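Local coordinates for protein ArCE4A (Arthrobacter sp. AW19M34-1, PDB 5LFZ) that probably removes acetyl groups from N-acetylated carbohydrates as a metal-dependent polysaccharide deacetylase of carbohydrate esterase family 4, at residues D152-K155 against T156-I159. Sequence-based numbering, arbitrary orientation.
Sequences DPQK and TVRI
Asp152 and Thr156 open the helix 153-163 through one carbonyl gripped twice: Asp152 O accepts from Thr156 N at 3.0 Å and from the hydroxyl Thr156 OG1 at 2.8 Å. The amide donates with a tilt of 16° from the carbonyl plane, whereas the hydroxyl comes from well above it, placed there because OG1 lies beside its own backbone N (chi1 -59°). The carboxylate serves the same end of the helix, with Asp152 OD1 taking Lys155 N at 2.8 Å on its anti side. Asp152 is thus a classical N-cap, and beyond it regular i to i+4 bonds follow, from Val157 N to Pro153 O, Arg158 N to Gln154 O and Ile159 N to Lys155 O. In this NodB-homology domain the outer helix packs on helix 177-192, with Pro153 on Lys181 and Val157 on Leu186. Van der Waals packing runs along the extended Lys155 chain, whose CB lies over one face of the Arg158 guanidinium. Lys155 CG, CD and CE each lie 3.5 Å from Arg158 NH2, and CG also approaches Ile159 CD1 at 3.8 Å. The like-charged ends, Lys155 NZ and Arg158 NH2, stand 4.2 Å apart. Cutting the lysine back to an alanine would probably leave Arg158 NH2 and Ile159 CD1 without the methylenes they rest on.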
ATOM      1  N   ASP A 152       9.190   8.893 -12.901  1.00 30.40           N
ATOM      2  CA  ASP A 152      10.637   8.805 -13.051  1.00 30.18           C
ATOM      3  C   ASP A 152      11.221   7.936 -11.949  1.00 27.46           C
ATOM      4  O   ASP A 152      11.091   8.258 -10.770  1.00 28.11           O
ATOM      5  CB  ASP A 152      11.264  10.199 -13.020  1.00 26.67           C
ATOM      6  CG  ASP A 152      12.765  10.169 -13.252  1.00 32.55           C
ATOM      7  OD1 ASP A 152      13.531  10.260 -12.271  1.00 32.40           O
ATOM      8  OD2 ASP A 152      13.174  10.044 -14.419  1.00 36.89           O
ATOM      9  N   PRO A 153      11.875   6.831 -12.329  1.00 23.92           N
ATOM     10  CA  PRO A 153      12.348   5.889 -11.309  1.00 26.07           C
ATOM     11  C   PRO A 153      13.401   6.480 -10.376  1.00 24.44           C
ATOM     12  O   PRO A 153      13.354   6.225  -9.180  1.00 25.82           O
ATOM     13  CB  PRO A 153      12.925   4.733 -12.134  1.00 27.79           C
ATOM     14  CG  PRO A 153      13.172   5.294 -13.491  1.00 29.91           C
ATOM     15  CD  PRO A 153      12.143   6.365 -13.700  1.00 28.60           C
ATOM     16  N   GLN A 154      14.330   7.268 -10.898  1.00 24.44           N
ATOM     17  CA  GLN A 154      15.383   7.790 -10.039  1.00 25.13           C
ATOM     18  C   GLN A 154      14.851   8.849  -9.075  1.00 24.47           C
ATOM     19  O   GLN A 154      15.280   8.921  -7.928  1.00 26.83           O
ATOM     20  CB  GLN A 154      16.526   8.363 -10.871  1.00 27.64           C
ATOM     21  CG  GLN A 154      17.745   8.721 -10.051  1.00 31.55           C
ATOM     22  CD  GLN A 154      18.388   7.510  -9.404  1.00 34.13           C
ATOM     23  OE1 GLN A 154      18.554   6.470 -10.038  1.00 42.34           O
ATOM     24  NE2 GLN A 154      18.752   7.640  -8.133  1.00 42.87           N
ATOM     25  N   LYS A 155      13.922   9.677  -9.538  1.00 25.71           N
ATOM     26  CA  LYS A 155      13.327  10.671  -8.651  1.00 24.38           C
ATOM     27  C   LYS A 155      12.505   9.983  -7.555  1.00 26.72           C
ATOM     28  O   LYS A 155      12.476  10.440  -6.413  1.00 24.12           O
ATOM     29  CB  LYS A 155      12.461  11.654  -9.437  1.00 24.84           C
ATOM     30  CG  LYS A 155      11.803  12.718  -8.573  1.00 28.94           C
ATOM     31  CD  LYS A 155      11.386  13.915  -9.411  1.00 38.58           C
ATOM     32  CE  LYS A 155      10.762  15.000  -8.549  1.00 46.18           C
ATOM     33  NZ  LYS A 155      10.528  16.254  -9.316  1.00 46.36           N
ATOM     34  N   THR A 156      11.847   8.882  -7.910  1.00 25.40           N
ATOM     35  CA  THR A 156      11.123   8.078  -6.928  1.00 20.53           C
ATOM     36  C   THR A 156      12.082   7.617  -5.834  1.00 23.03           C
ATOM     37  O   THR A 156      11.810   7.783  -4.647  1.00 24.95           O
ATOM     38  CB  THR A 156      10.454   6.860  -7.586  1.00 19.59           C
ATOM     39  OG1 THR A 156       9.552   7.310  -8.606  1.00 21.58           O
ATOM     40  CG2 THR A 156       9.678   6.042  -6.548  1.00 22.96           C
ATOM     41  N   VAL A 157      13.217   7.062  -6.242  1.00 24.94           N
ATOM     42  CA  VAL A 157      14.232   6.619  -5.293  1.00 21.87           C
ATOM     43  C   VAL A 157      14.743   7.778  -4.437  1.00 23.49           C
ATOM     44  O   VAL A 157      14.847   7.662  -3.213  1.00 26.00           O
ATOM     45  CB  VAL A 157      15.421   5.965  -6.020  1.00 24.40           C
ATOM     46  CG1 VAL A 157      16.551   5.697  -5.056  1.00 27.80           C
ATOM     47  CG2 VAL A 157      14.982   4.681  -6.716  1.00 27.02           C
ATOM     48  N   ARG A 158      15.049   8.902  -5.084  1.00 25.73           N
ATOM     49  CA  ARG A 158      15.637  10.040  -4.380  1.00 25.69           C
ATOM     50  C   ARG A 158      14.721  10.551  -3.273  1.00 31.25           C
ATOM     51  O   ARG A 158      15.158  10.724  -2.133  1.00 28.23           O
ATOM     52  CB  ARG A 158      15.959  11.181  -5.351  1.00 28.60           C
ATOM     53  CG  ARG A 158      16.638  12.369  -4.672  1.00 34.15           C
ATOM     54  CD  ARG A 158      16.824  13.544  -5.619  1.00 42.38           C
ATOM     55  NE  ARG A 158      15.547  14.052  -6.122  1.00 51.86           N
ATOM     56  CZ  ARG A 158      15.385  14.638  -7.306  1.00 56.50           C
ATOM     57  NH1 ARG A 158      16.421  14.796  -8.123  1.00 64.95           N
ATOM     58  NH2 ARG A 158      14.187  15.068  -7.676  1.00 56.00           N
ATOM     59  N   ILE A 159      13.454  10.784  -3.608  1.00 29.34           N
ATOM     60  CA  ILE A 159      12.489  11.301  -2.636  1.00 28.02           C
ATOM     61  C   ILE A 159      12.224  10.296  -1.522  1.00 31.08           C
ATOM     62  O   ILE A 159      12.186  10.657  -0.346  1.00 32.36           O
ATOM     63  CB  ILE A 159      11.160  11.694  -3.318  1.00 26.99           C
ATOM     64  CG1 ILE A 159      11.396  12.864  -4.277  1.00 27.22           C
ATOM     65  CG2 ILE A 159      10.100  12.072  -2.279  1.00 26.89           C
ATOM     66  CD1 ILE A 159      10.196  13.232  -5.118  1.00 31.71           C
TER